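Local coordinates for protein Exo-poly-alpha-D-galacturonosidase (Thermotoga maritima, PDB 3JUR) that probably hydrolyses polygalacturonate, the backbone of pectin, from its chain ends, as an exo-acting glycoside hydrolase of family 28, at residues L6-I10 / N340-I344; L76-L82 / C122-T128; P92-Y97 / H141-W145; L381-G385 / I409-A413. One frame throughout, in Å; residues are numbered along the deposited sequence.

Contact 1: residues L6-I10 / N340-I344; sequences LAKKI and NIFFI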
loop_
_atom_site.group_PDB
_atom_site.type_symbol
_atom_site.label_atom_id
_atom_site.label_comp_id
_atom_site.label_asym_id
_atom_site.label_seq_id
_atom_site.Cartn_x
_atom_site.Cartn_y
_atom_site.Cartn_z
ATOM N N LEU D 6 4.498 2.466 29.278
ATOM C CA LEU D 6 5.189 1.636 30.268
ATOM C C LEU D 6 6.690 1.488 29.974
ATOM O O LEU D 6 7.507 1.467 30.898
ATOM C CB LEU D 6 4.523 0.263 30.387
ATOM C CG LEU D 6 5.049 -0.692 31.470
ATOM C CD1 LEU D 6 4.813 -0.142 32.886
ATOM C CD2 LEU D 6 4.424 -2.073 31.301
ATOM N N ALA D 7 7.045 1.402 28.693
ATOM C CA ALA D 7 8.446 1.273 28.286
ATOM C C ALA D 7 9.299 2.420 28.819
ATOM O O ALA D 7 10.430 2.199 29.240
ATOM C CB ALA D 7 8.578 1.168 26.764
ATOM N N LYS D 8 8.750 3.635 28.791
ATOM C CA LYS D 8 9.420 4.808 29.348
ATOM C C LYS D 8 9.606 4.670 30.862
ATOM O O LYS D 8 10.699 4.929 31.373
ATOM C CB LYS D 8 8.664 6.095 29.003
ATOM C CG LYS D 8 9.331 7.378 29.510
ATOM C CD LYS D 8 8.436 8.578 29.299
ATOM C CE LYS D 8 8.801 9.740 30.228
ATOM N NZ LYS D 8 9.724 10.694 29.569
ATOM N N LYS D 9 8.558 4.236 31.561
ATOM C CA LYS D 9 8.617 4.038 33.019
ATOM C C LYS D 9 9.652 2.984 33.416
ATOM O O LYS D 9 10.334 3.134 34.428
ATOM C CB LYS D 9 7.242 3.664 33.600
ATOM C CG LYS D 9 6.135 4.691 33.372
ATOM C CD LYS D 9 6.224 5.852 34.347
ATOM C CE LYS D 9 5.260 6.963 33.963
ATOM N NZ LYS D 9 5.445 8.172 34.818
ATOM N N ILE D 10 9.771 1.921 32.625
ATOM C CA ILE D 10 10.775 0.898 32.899
ATOM C C ILE D 10 12.193 1.451 32.685
ATOM O O ILE D 10 13.066 1.251 33.533
ATOM C CB ILE D 10 10.515 -0.411 32.105
ATOM C CG1 ILE D 10 9.160 -1.001 32.513
ATOM C CG2 ILE D 10 11.622 -1.447 32.369
ATOM C CD1 ILE D 10 8.644 -2.063 31.570
ATOM N N ASN D 340 7.193 -8.834 29.241
ATOM C CA ASN D 340 7.470 -7.406 29.293
ATOM C C ASN D 340 8.798 -7.082 28.616
ATOM O O ASN D 340 9.725 -6.543 29.243
ATOM C CB ASN D 340 7.427 -6.879 30.737
ATOM C CG ASN D 340 6.081 -6.287 31.106
ATOM O OD1 ASN D 340 5.137 -6.301 30.314
ATOM N ND2 ASN D 340 5.994 -5.734 32.313
ATOM N N ILE D 341 8.889 -7.460 27.343
ATOM C CA ILE D 341 10.054 -7.181 26.518
ATOM C C ILE D 341 9.640 -6.084 25.538
ATOM O O ILE D 341 8.640 -6.229 24.816
ATOM C CB ILE D 341 10.550 -8.451 25.743
ATOM C CG1 ILE D 341 10.623 -9.682 26.662
ATOM C CG2 ILE D 341 11.913 -8.184 25.055
ATOM C CD1 ILE D 341 11.619 -9.574 27.845
ATOM N N PHE D 342 10.396 -4.988 25.532
ATOM C CA PHE D 342 10.051 -3.807 24.757
ATOM C C PHE D 342 11.130 -3.497 23.736
ATOM O O PHE D 342 12.269 -3.217 24.097
ATOM C CB PHE D 342 9.835 -2.600 25.684
ATOM C CG PHE D 342 8.684 -2.763 26.624
ATOM C CD1 PHE D 342 7.433 -2.257 26.302
ATOM C CD2 PHE D 342 8.846 -3.442 27.826
ATOM C CE1 PHE D 342 6.360 -2.409 27.171
ATOM C CE2 PHE D 342 7.772 -3.612 28.700
ATOM C CZ PHE D 342 6.532 -3.094 28.375
ATOM N N PHE D 343 10.748 -3.541 22.464
ATOM C CA PHE D 343 11.661 -3.374 21.338
ATOM C C PHE D 343 11.178 -2.141 20.575
ATOM O O PHE D 343 10.320 -2.245 19.696
ATOM C CB PHE D 343 11.623 -4.639 20.462
ATOM C CG PHE D 343 12.773 -4.770 19.506
ATOM C CD1 PHE D 343 14.059 -5.056 19.969
ATOM C CD2 PHE D 343 12.569 -4.636 18.134
ATOM C CE1 PHE D 343 15.132 -5.185 19.071
ATOM C CE2 PHE D 343 13.621 -4.761 17.238
ATOM C CZ PHE D 343 14.904 -5.047 17.704
ATOM N N ILE D 344 11.730 -0.977 20.930
ATOM C CA ILE D 344 11.167 0.323 20.542
ATOM C C ILE D 344 12.153 1.179 19.760
ATOM O O ILE D 344 13.312 1.302 20.151
ATOM C CB ILE D 344 10.765 1.157 21.810
ATOM C CG1 ILE D 344 9.992 0.304 22.830
ATOM C CG2 ILE D 344 9.991 2.437 21.432
ATOM C CD1 ILE D 344 8.655 -0.218 22.343
#
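The ring of Phe342 carries this contact: Leu6, Ala7 and Ile10, on one side of the N-terminal helix, close round it without a single hydrogen bond between the two segments. Packing is tightest at Ile10, whose CD1 methyl comes within 3.4 Å of Phe342 CE2, the two side chains crossing at about a right angle. Ala7 lies over one face of the ring, near its rim, and its CB is 3.6 Å from Phe342 CD1. The short side chain is consistent with the close backbone approach, Ala7 CA being 6.4 Å from Phe342 CA. The CB of Phe342 points at the helix, and with CG opposite the carbonyl carbon (chi1 -64°) the ring is laid back toward Asn340, below Leu6 and Ile10.

The margins are looser. Leu6 is largely exposed to solvent; its CD2 branch approaches Phe342 CZ at 3.7 Å and passes across the amide of Asn340, 4.1 Å from ND2. That ND2 is committed elsewhere, to OD1 of Asn311. Toward the other end of 340-344, Ala7 CB reaches Ile344 CG1 at 4.3 Å.

The helix runs across the strand, its axis turned 102° from the strand direction, and so lies athwart a wall of the parallel beta-helix. Phe342 also stacks with Phe377 of strand 372-379, while Ile10 reaches back to Asn311 and Val313 of strand 309-320.

Contact 2: residues L76-L82 / C122-T128; sequences LKSNIEL and CENVAIT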
loop_
_atom_site.group_PDB
_atom_site.type_symbol
_atom_site.label_atom_id
_atom_site.label_comp_id
_atom_site.label_asym_id
_atom_site.label_seq_id
_atom_site.Cartn_x
_atom_site.Cartn_y
_atom_site.Cartn_z
ATOM N N LEU D 76 40.533 -9.975 38.850
ATOM C CA LEU D 76 40.281 -8.680 39.465
ATOM C C LEU D 76 39.837 -8.853 40.916
ATOM O O LEU D 76 39.418 -9.935 41.323
ATOM C CB LEU D 76 39.241 -7.894 38.659
ATOM C CG LEU D 76 39.632 -7.533 37.222
ATOM C CD1 LEU D 76 38.418 -7.111 36.402
ATOM C CD2 LEU D 76 40.715 -6.455 37.180
ATOM N N LYS D 77 39.969 -7.790 41.700
ATOM C CA LYS D 77 39.440 -7.760 43.060
ATOM C C LYS D 77 38.571 -6.516 43.189
ATOM O O LYS D 77 38.540 -5.690 42.275
ATOM C CB LYS D 77 40.575 -7.774 44.092
ATOM C CG LYS D 77 41.452 -9.027 44.031
ATOM C CD LYS D 77 42.523 -9.040 45.099
ATOM C CE LYS D 77 43.485 -10.199 44.877
ATOM N NZ LYS D 77 44.317 -10.462 46.081
ATOM N N SER D 78 37.849 -6.397 44.301
ATOM C CA SER D 78 37.010 -5.228 44.571
ATOM C C SER D 78 37.780 -3.907 44.499
ATOM O O SER D 78 38.942 -3.837 44.912
ATOM C CB SER D 78 36.349 -5.362 45.944
ATOM O OG SER D 78 35.275 -6.281 45.902
ATOM N N ASN D 79 37.121 -2.874 43.970
ATOM C CA ASN D 79 37.669 -1.503 43.906
ATOM C C ASN D 79 38.816 -1.316 42.914
ATOM O O ASN D 79 39.623 -0.384 43.046
ATOM C CB ASN D 79 38.066 -0.994 45.303
ATOM C CG ASN D 79 36.916 -1.033 46.284
ATOM O OD1 ASN D 79 35.845 -0.473 46.031
ATOM N ND2 ASN D 79 37.126 -1.702 47.405
ATOM N N ILE D 80 38.868 -2.196 41.918
ATOM C CA ILE D 80 39.922 -2.187 40.906
ATOM C C ILE D 80 39.392 -1.772 39.533
ATOM O O ILE D 80 38.389 -2.318 39.041
ATOM C CB ILE D 80 40.636 -3.571 40.805
ATOM C CG1 ILE D 80 41.285 -3.967 42.143
ATOM C CG2 ILE D 80 41.661 -3.596 39.659
ATOM C CD1 ILE D 80 42.370 -3.021 42.666
ATOM N N GLU D 81 40.070 -0.797 38.930
ATOM C CA GLU D 81 39.833 -0.422 37.540
ATOM C C GLU D 81 41.014 -0.868 36.682
ATOM O O GLU D 81 42.154 -0.457 36.916
ATOM C CB GLU D 81 39.622 1.089 37.413
ATOM C CG GLU D 81 39.362 1.589 35.983
ATOM C CD GLU D 81 39.346 3.109 35.886
ATOM O OE1 GLU D 81 38.753 3.759 36.776
ATOM O OE2 GLU D 81 39.922 3.661 34.924
ATOM N N LEU D 82 40.739 -1.728 35.707
ATOM C CA LEU D 82 41.747 -2.137 34.743
ATOM C C LEU D 82 41.696 -1.191 33.537
ATOM O O LEU D 82 40.790 -1.280 32.708
ATOM C CB LEU D 82 41.516 -3.595 34.331
ATOM C CG LEU D 82 42.471 -4.278 33.345
ATOM C CD1 LEU D 82 43.898 -4.421 33.903
ATOM C CD2 LEU D 82 41.908 -5.638 32.927
ATOM N N CYS D 122 32.818 -9.649 43.834
ATOM C CA CYS D 122 33.502 -8.364 43.935
ATOM C C CYS D 122 32.535 -7.194 43.829
ATOM O O CYS D 122 31.410 -7.332 43.334
ATOM C CB CYS D 122 34.569 -8.243 42.844
ATOM S SG CYS D 122 35.998 -9.334 43.062
ATOM N N GLU D 123 33.006 -6.034 44.271
ATOM C CA GLU D 123 32.227 -4.812 44.273
ATOM C C GLU D 123 33.086 -3.685 43.697
ATOM O O GLU D 123 34.291 -3.635 43.960
ATOM C CB GLU D 123 31.840 -4.499 45.712
ATOM C CG GLU D 123 30.874 -3.357 45.913
ATOM C CD GLU D 123 30.551 -3.154 47.386
ATOM O OE1 GLU D 123 31.484 -3.203 48.220
ATOM O OE2 GLU D 123 29.362 -2.954 47.706
ATOM N N ASN D 124 32.470 -2.795 42.917
ATOM C CA ASN D 124 33.146 -1.624 42.331
ATOM C C ASN D 124 34.340 -2.012 41.460
ATOM O O ASN D 124 35.495 -1.752 41.811
ATOM C CB ASN D 124 33.581 -0.619 43.417
ATOM C CG ASN D 124 32.479 -0.319 44.418
ATOM O OD1 ASN D 124 31.318 -0.137 44.051
ATOM N ND2 ASN D 124 32.842 -0.267 45.695
ATOM N N VAL D 125 34.053 -2.656 40.336
ATOM C CA VAL D 125 35.086 -3.155 39.442
ATOM C C VAL D 125 34.854 -2.587 38.043
ATOM O O VAL D 125 33.721 -2.559 37.565
ATOM C CB VAL D 125 35.126 -4.707 39.439
ATOM C CG1 VAL D 125 36.131 -5.225 38.420
ATOM C CG2 VAL D 125 35.493 -5.237 40.826
ATOM N N ALA D 126 35.917 -2.106 37.400
ATOM C CA ALA D 126 35.781 -1.472 36.088
ATOM C C ALA D 126 36.860 -1.893 35.101
ATOM O O ALA D 126 38.000 -2.161 35.488
ATOM C CB ALA D 126 35.757 0.046 36.228
ATOM N N ILE D 127 36.480 -1.971 33.826
ATOM C CA ILE D 127 37.438 -2.117 32.734
ATOM C C ILE D 127 37.231 -0.941 31.782
ATOM O O ILE D 127 36.161 -0.797 31.192
ATOM C CB ILE D 127 37.274 -3.463 32.001
ATOM C CG1 ILE D 127 37.540 -4.633 32.962
ATOM C CG2 ILE D 127 38.189 -3.528 30.776
ATOM C CD1 ILE D 127 36.995 -5.979 32.472
ATOM N N THR D 128 38.248 -0.094 31.656
ATOM C CA THR D 128 38.129 1.166 30.917
ATOM C C THR D 128 39.295 1.322 29.934
ATOM O O THR D 128 40.191 0.472 29.888
ATOM C CB THR D 128 38.079 2.397 31.876
ATOM O OG1 THR D 128 39.363 2.597 32.482
ATOM C CG2 THR D 128 37.039 2.210 32.976
#
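The amides of Asn79 and Asn124 run alongside each other in the same direction, with their planes 33° apart. Asn124 ND2 donates at 3.0 Å to Asn79 OD1, which sits almost in the plane of the donor amide; at the other end of that amide, OD1 takes a bond from Asn200 ND2. The carboxylate of Glu81 is approached differently: the hydroxyl OG1 of Thr128 comes from above its plane and donates to OE2 at 2.7 Å. An extended side chain, with CG opposite the backbone N (chi1 -180°), carries the Glu81 carboxylate to Thr128.

Backbone bonds join the parallel strands: Ala126 N to Ile80 O at 3.0 Å, Leu82 N to Ala126 O at 2.8 Å and Thr128 N to Leu82 O at 3.0 Å. In the type II turn ahead of strand 80-82, Ser78 OG receives Glu123 N at 2.8 Å and Asn79 N donates to Glu123 O at 2.9 Å. Inside, Leu76 CD1 packs on Val125 CG1 at 3.6 Å, near Leu82 and Ile127.

Asn79, Asn124 and Asn200, bonded from coil to coil, are consistent with the asparagine stack known from parallel beta-helices. They and Ser78 tie the corner; on the Glu81-Ala126 face, bonds to Glu81 and His83 ND1 grip the Thr128 hydroxyl twice.

Contact 3: residues P92-Y97 / H141-W145; sequences PDPERY and HWWPW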
loop_
_atom_site.group_PDB
_atom_site.type_symbol
_atom_site.label_atom_id
_atom_site.label_comp_id
_atom_site.label_asym_id
_atom_site.label_seq_id
_atom_site.Cartn_x
_atom_site.Cartn_y
_atom_site.Cartn_z
ATOM N N PRO D 92 46.863 -18.628 24.929
ATOM C CA PRO D 92 45.844 -19.659 24.753
ATOM C C PRO D 92 46.325 -21.077 25.119
ATOM O O PRO D 92 46.180 -22.005 24.316
ATOM C CB PRO D 92 45.532 -19.561 23.260
ATOM C CG PRO D 92 46.854 -19.185 22.647
ATOM C CD PRO D 92 47.545 -18.309 23.658
ATOM N N ASP D 93 46.896 -21.229 26.313
ATOM C CA ASP D 93 47.224 -22.548 26.867
ATOM C C ASP D 93 46.279 -22.841 28.033
ATOM O O ASP D 93 46.372 -22.188 29.077
ATOM C CB ASP D 93 48.683 -22.597 27.331
ATOM C CG ASP D 93 49.135 -24.002 27.736
ATOM O OD1 ASP D 93 50.347 -24.267 27.661
ATOM O OD2 ASP D 93 48.297 -24.845 28.128
ATOM N N PRO D 94 45.368 -23.828 27.864
ATOM C CA PRO D 94 44.336 -24.116 28.873
ATOM C C PRO D 94 44.903 -24.332 30.275
ATOM O O PRO D 94 44.281 -23.931 31.261
ATOM C CB PRO D 94 43.685 -25.401 28.349
ATOM C CG PRO D 94 43.902 -25.347 26.878
ATOM C CD PRO D 94 45.271 -24.748 26.716
ATOM N N GLU D 95 46.081 -24.950 30.347
ATOM C CA GLU D 95 46.798 -25.177 31.604
ATOM C C GLU D 95 46.897 -23.901 32.448
ATOM O O GLU D 95 46.775 -23.946 33.674
ATOM C CB GLU D 95 48.195 -25.742 31.313
ATOM C CG GLU D 95 48.726 -26.700 32.369
ATOM C CD GLU D 95 48.287 -28.147 32.149
ATOM O OE1 GLU D 95 47.069 -28.439 32.230
ATOM O OE2 GLU D 95 49.170 -28.998 31.905
ATOM N N ARG D 96 47.088 -22.765 31.776
ATOM C CA ARG D 96 47.181 -21.454 32.433
ATOM C C ARG D 96 45.901 -20.992 33.125
ATOM O O ARG D 96 45.935 -20.061 33.926
ATOM C CB ARG D 96 47.657 -20.391 31.438
ATOM C CG ARG D 96 49.112 -20.577 31.013
ATOM C CD ARG D 96 49.503 -19.548 29.977
ATOM N NE ARG D 96 50.877 -19.727 29.528
ATOM C CZ ARG D 96 51.930 -19.085 30.028
ATOM N NH1 ARG D 96 51.787 -18.201 31.010
ATOM N NH2 ARG D 96 53.134 -19.328 29.533
ATOM N N TYR D 97 44.787 -21.658 32.827
ATOM C CA TYR D 97 43.463 -21.246 33.299
ATOM C C TYR D 97 42.956 -22.165 34.410
ATOM O O TYR D 97 41.756 -22.242 34.695
ATOM C CB TYR D 97 42.490 -21.145 32.112
ATOM C CG TYR D 97 42.966 -20.132 31.096
ATOM C CD1 TYR D 97 42.483 -18.826 31.106
ATOM C CD2 TYR D 97 43.940 -20.467 30.149
ATOM C CE1 TYR D 97 42.945 -17.884 30.194
ATOM C CE2 TYR D 97 44.407 -19.530 29.231
ATOM C CZ TYR D 97 43.901 -18.242 29.259
ATOM O OH TYR D 97 44.354 -17.307 28.356
ATOM N N HIS D 141 43.042 -22.710 18.344
ATOM C CA HIS D 141 42.956 -22.453 19.787
ATOM C C HIS D 141 41.530 -22.212 20.283
ATOM O O HIS D 141 40.819 -21.328 19.778
ATOM C CB HIS D 141 43.885 -21.297 20.181
ATOM C CG HIS D 141 45.308 -21.501 19.754
ATOM N ND1 HIS D 141 45.791 -21.062 18.538
ATOM C CD2 HIS D 141 46.346 -22.116 20.371
ATOM C CE1 HIS D 141 47.068 -21.385 18.431
ATOM N NE2 HIS D 141 47.430 -22.024 19.529
ATOM N N TRP D 142 41.124 -23.009 21.275
ATOM C CA TRP D 142 39.768 -22.985 21.857
ATOM C C TRP D 142 38.629 -23.432 20.923
ATOM O O TRP D 142 37.825 -24.289 21.300
ATOM C CB TRP D 142 39.423 -21.611 22.457
ATOM C CG TRP D 142 40.347 -21.128 23.546
ATOM C CD1 TRP D 142 41.189 -20.058 23.481
ATOM C CD2 TRP D 142 40.504 -21.682 24.861
ATOM N NE1 TRP D 142 41.864 -19.908 24.667
ATOM C CE2 TRP D 142 41.463 -20.892 25.534
ATOM C CE3 TRP D 142 39.934 -22.773 25.533
ATOM C CZ2 TRP D 142 41.866 -21.154 26.850
ATOM C CZ3 TRP D 142 40.334 -23.034 26.843
ATOM C CH2 TRP D 142 41.292 -22.223 27.485
ATOM N N TRP D 143 38.547 -22.844 19.726
ATOM C CA TRP D 143 37.402 -23.075 18.825
ATOM C C TRP D 143 37.203 -24.530 18.370
ATOM O O TRP D 143 36.055 -24.970 18.244
ATOM C CB TRP D 143 37.426 -22.138 17.600
ATOM C CG TRP D 143 37.221 -20.670 17.902
ATOM C CD1 TRP D 143 36.810 -20.120 19.080
ATOM C CD2 TRP D 143 37.389 -19.578 16.988
ATOM N NE1 TRP D 143 36.731 -18.751 18.966
ATOM C CE2 TRP D 143 37.080 -18.391 17.692
ATOM C CE3 TRP D 143 37.770 -19.487 15.639
ATOM C CZ2 TRP D 143 37.143 -17.125 17.095
ATOM C CZ3 TRP D 143 37.840 -18.227 15.046
ATOM C CH2 TRP D 143 37.522 -17.060 15.777
ATOM N N PRO D 144 38.300 -25.280 18.118
ATOM C CA PRO D 144 38.110 -26.695 17.783
ATOM C C PRO D 144 37.269 -27.476 18.803
ATOM O O PRO D 144 36.647 -28.479 18.439
ATOM C CB PRO D 144 39.536 -27.237 17.741
ATOM C CG PRO D 144 40.345 -26.080 17.310
ATOM C CD PRO D 144 39.705 -24.865 17.925
ATOM N N TRP D 145 37.230 -27.012 20.050
ATOM C CA TRP D 145 36.467 -27.694 21.100
ATOM C C TRP D 145 34.957 -27.741 20.838
ATOM O O TRP D 145 34.263 -28.604 21.379
ATOM C CB TRP D 145 36.768 -27.085 22.473
ATOM C CG TRP D 145 38.156 -27.385 22.986
ATOM C CD1 TRP D 145 39.192 -27.960 22.291
ATOM C CD2 TRP D 145 38.668 -27.095 24.293
ATOM N NE1 TRP D 145 40.308 -28.057 23.089
ATOM C CE2 TRP D 145 40.017 -27.534 24.323
ATOM C CE3 TRP D 145 38.120 -26.510 25.444
ATOM C CZ2 TRP D 145 40.821 -27.410 25.460
ATOM C CZ3 TRP D 145 38.925 -26.389 26.578
ATOM C CH2 TRP D 145 40.261 -26.834 26.573
HETATM O O HOH W 1 43.218 -17.577 25.524
#
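Trp142 and Tyr97 meet as a T-shaped pair where two loops leave the coils of the right-handed parallel beta-helix characteristic of family 28. The indole presents its edge to the face of the phenol ring, with planes at 81° and centroids 5.5 Å apart (Tyr97 ring to the six-membered ring of Trp142). Trp142 CZ2 is the leading atom, 3.8 Å from Tyr97 CE2 and displaced toward the rim of the tyrosine. Trp142 CG lies opposite its carbonyl carbon (chi1 -59°), which swings the indole toward Tyr97 and Pro94.

Proline-to-ring packing makes up the second group. Pro92 lies over a face of the His141 imidazole in a CH-pi contact, its CG 4.1 Å from the ring centroid and 29° off the normal; ND1 of the imidazole is hydrogen-bonded to Asp138 OD1, which restrains the ring's rotation. Pro94 abuts the six-membered ends of two indoles: its CA is 3.8 Å from Trp142 CH2, and its CG is 3.9 Å from Trp145 CH2. Trp145 in turn has Trp142 against one of its faces and is also paired edge-to-face with Tyr187.

Within 92-97, Asp93 OD2 accepts from Glu95 N in an Asx turn that opens the 3-10 segment 94-96.

Across the contact itself, the polar link is made by water. Tyr97 OH also bonds to the carbonyl of Ile91, and a water donates to that hydroxyl while accepting from Trp142 NE1 at 2.8 Å, in the plane of the indole.

Contact 4: residues L381-G385 / I409-A413; sequences LKATG and IIEGA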
loop_
_atom_site.group_PDB
_atom_site.type_symbol
_atom_site.label_atom_id
_atom_site.label_comp_id
_atom_site.label_asym_id
_atom_site.label_seq_id
_atom_site.Cartn_x
_atom_site.Cartn_y
_atom_site.Cartn_z
ATOM N N LEU D 381 9.378 0.123 14.729
ATOM C CA LEU D 381 10.440 -0.615 14.055
ATOM C C LEU D 381 10.412 -0.287 12.572
ATOM O O LEU D 381 9.347 -0.246 11.943
ATOM C CB LEU D 381 10.301 -2.130 14.283
ATOM C CG LEU D 381 11.130 -3.119 13.435
ATOM C CD1 LEU D 381 12.634 -2.985 13.723
ATOM C CD2 LEU D 381 10.658 -4.548 13.667
ATOM N N LYS D 382 11.587 -0.013 12.021
ATOM C CA LYS D 382 11.742 0.132 10.587
ATOM C C LYS D 382 12.733 -0.931 10.153
ATOM O O LYS D 382 13.888 -0.957 10.625
ATOM C CB LYS D 382 12.212 1.540 10.227
ATOM C CG LYS D 382 11.193 2.617 10.605
ATOM C CD LYS D 382 11.619 3.985 10.142
ATOM C CE LYS D 382 11.277 5.066 11.167
ATOM N NZ LYS D 382 9.888 4.982 11.672
ATOM N N ALA D 383 12.273 -1.836 9.292
ATOM C CA ALA D 383 13.090 -2.974 8.915
ATOM C C ALA D 383 13.010 -3.343 7.454
ATOM O O ALA D 383 11.999 -3.141 6.774
ATOM C CB ALA D 383 12.785 -4.220 9.798
ATOM N N THR D 384 14.102 -3.934 7.002
ATOM C CA THR D 384 14.293 -4.267 5.624
ATOM C C THR D 384 14.821 -5.710 5.559
ATOM O O THR D 384 15.650 -6.099 6.370
ATOM C CB THR D 384 15.230 -3.194 5.000
ATOM O OG1 THR D 384 14.451 -2.312 4.171
ATOM C CG2 THR D 384 16.329 -3.783 4.207
ATOM N N GLY D 385 14.277 -6.507 4.637
ATOM C CA GLY D 385 14.801 -7.841 4.332
ATOM C C GLY D 385 14.267 -9.006 5.145
ATOM O O GLY D 385 13.599 -8.817 6.155
ATOM N N ILE D 409 7.100 -0.566 10.041
ATOM C CA ILE D 409 7.221 -0.808 8.610
ATOM C C ILE D 409 8.275 -1.887 8.396
ATOM O O ILE D 409 9.418 -1.730 8.828
ATOM C CB ILE D 409 7.637 0.472 7.833
ATOM C CG1 ILE D 409 6.680 1.633 8.140
ATOM C CG2 ILE D 409 7.679 0.200 6.308
ATOM C CD1 ILE D 409 7.170 3.004 7.695
ATOM N N ILE D 410 7.889 -2.977 7.735
ATOM C CA ILE D 410 8.840 -4.028 7.338
ATOM C C ILE D 410 8.698 -4.287 5.839
ATOM O O ILE D 410 7.608 -4.612 5.358
ATOM C CB ILE D 410 8.652 -5.349 8.140
ATOM C CG1 ILE D 410 8.752 -5.092 9.646
ATOM C CG2 ILE D 410 9.686 -6.405 7.697
ATOM C CD1 ILE D 410 8.303 -6.247 10.501
ATOM N N GLU D 411 9.792 -4.124 5.105
ATOM C CA GLU D 411 9.766 -4.270 3.656
ATOM C C GLU D 411 10.743 -5.318 3.147
ATOM O O GLU D 411 11.841 -5.456 3.676
ATOM C CB GLU D 411 10.064 -2.926 2.980
ATOM C CG GLU D 411 8.906 -1.932 3.066
ATOM C CD GLU D 411 7.658 -2.422 2.339
ATOM O OE1 GLU D 411 7.816 -3.077 1.278
ATOM O OE2 GLU D 411 6.531 -2.158 2.826
ATOM N N GLY D 412 10.331 -6.045 2.114
ATOM C CA GLY D 412 11.216 -6.986 1.428
ATOM C C GLY D 412 11.433 -8.299 2.154
ATOM O O GLY D 412 12.428 -8.977 1.918
ATOM N N ALA D 413 10.519 -8.653 3.052
ATOM C CA ALA D 413 10.529 -9.975 3.656
ATOM C C ALA D 413 9.709 -10.912 2.770
ATOM O O ALA D 413 8.673 -10.518 2.242
ATOM C CB ALA D 413 9.965 -9.927 5.059
#
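With CG1 of Ile410 set opposite its own carbonyl carbon, chi1 -56° lays CG1 back along its own strand, flanking Ala383, with CG1 4.1 Å from Ala383 CB. Further along the side chain, Ile410 CD1 lies 4.3 Å from Leu381 CD2. These three side chains lie on the inner, buried side, where Ala383 and Leu381 also pack on Val355 and Ile410 touches Ala389.

The backbones run parallel, their axes only 6° apart, and alternate donors in the usual manner: Ile409 N to Leu381 O at 3.0 Å, Ala383 N to Ile409 O at 2.9 Å, Glu411 N to Ala383 O at 2.9 Å and Gly385 N to Glu411 O at 2.8 Å. Neighbouring rungs of one wall of a right-handed parallel beta-helix, the family 28 fold, are joined here: strand 382-384 sits between 337-349 and 408-411, and the latter passes on to 429-431.

Gly385 and Gly412 follow in register, both with positive phi, and Gly385 CA approaches Gly412 O at 3.6 Å. Lys382, Thr384, Ile409 and Glu411 line the other face, which meets a neighbouring subunit of the tetramer. Glu411 bends away from strand 382-384: its OE2 accepts from Gly433 N, and its OE1 forms a salt bridge with Arg435 of the second subunit.

Contacts 2 and 4 both pair adjacent parallel strands of the beta-helix, about 42 Å apart between centres and on opposite sides of the chain's centre. Contact 4 is buried and backs onto another subunit, while contacts 1, 2 and 3 are only partly buried; contact 2 adds side-chain hydrogen bonds at a more open corner. Contacts 1 and 3 lack direct hydrogen bonds between their segments: one sets an apolar helix face on strand 337-349, the other joins two loops through aromatic rings, prolines and a water. Contacts 1 and 4 touch, Phe343 CE2 lying 4.1 Å from Leu381 CD1, where strands 337-349 and 382-384 run next to each other. Contacts 2 and 3 alternate along the sequence without touching.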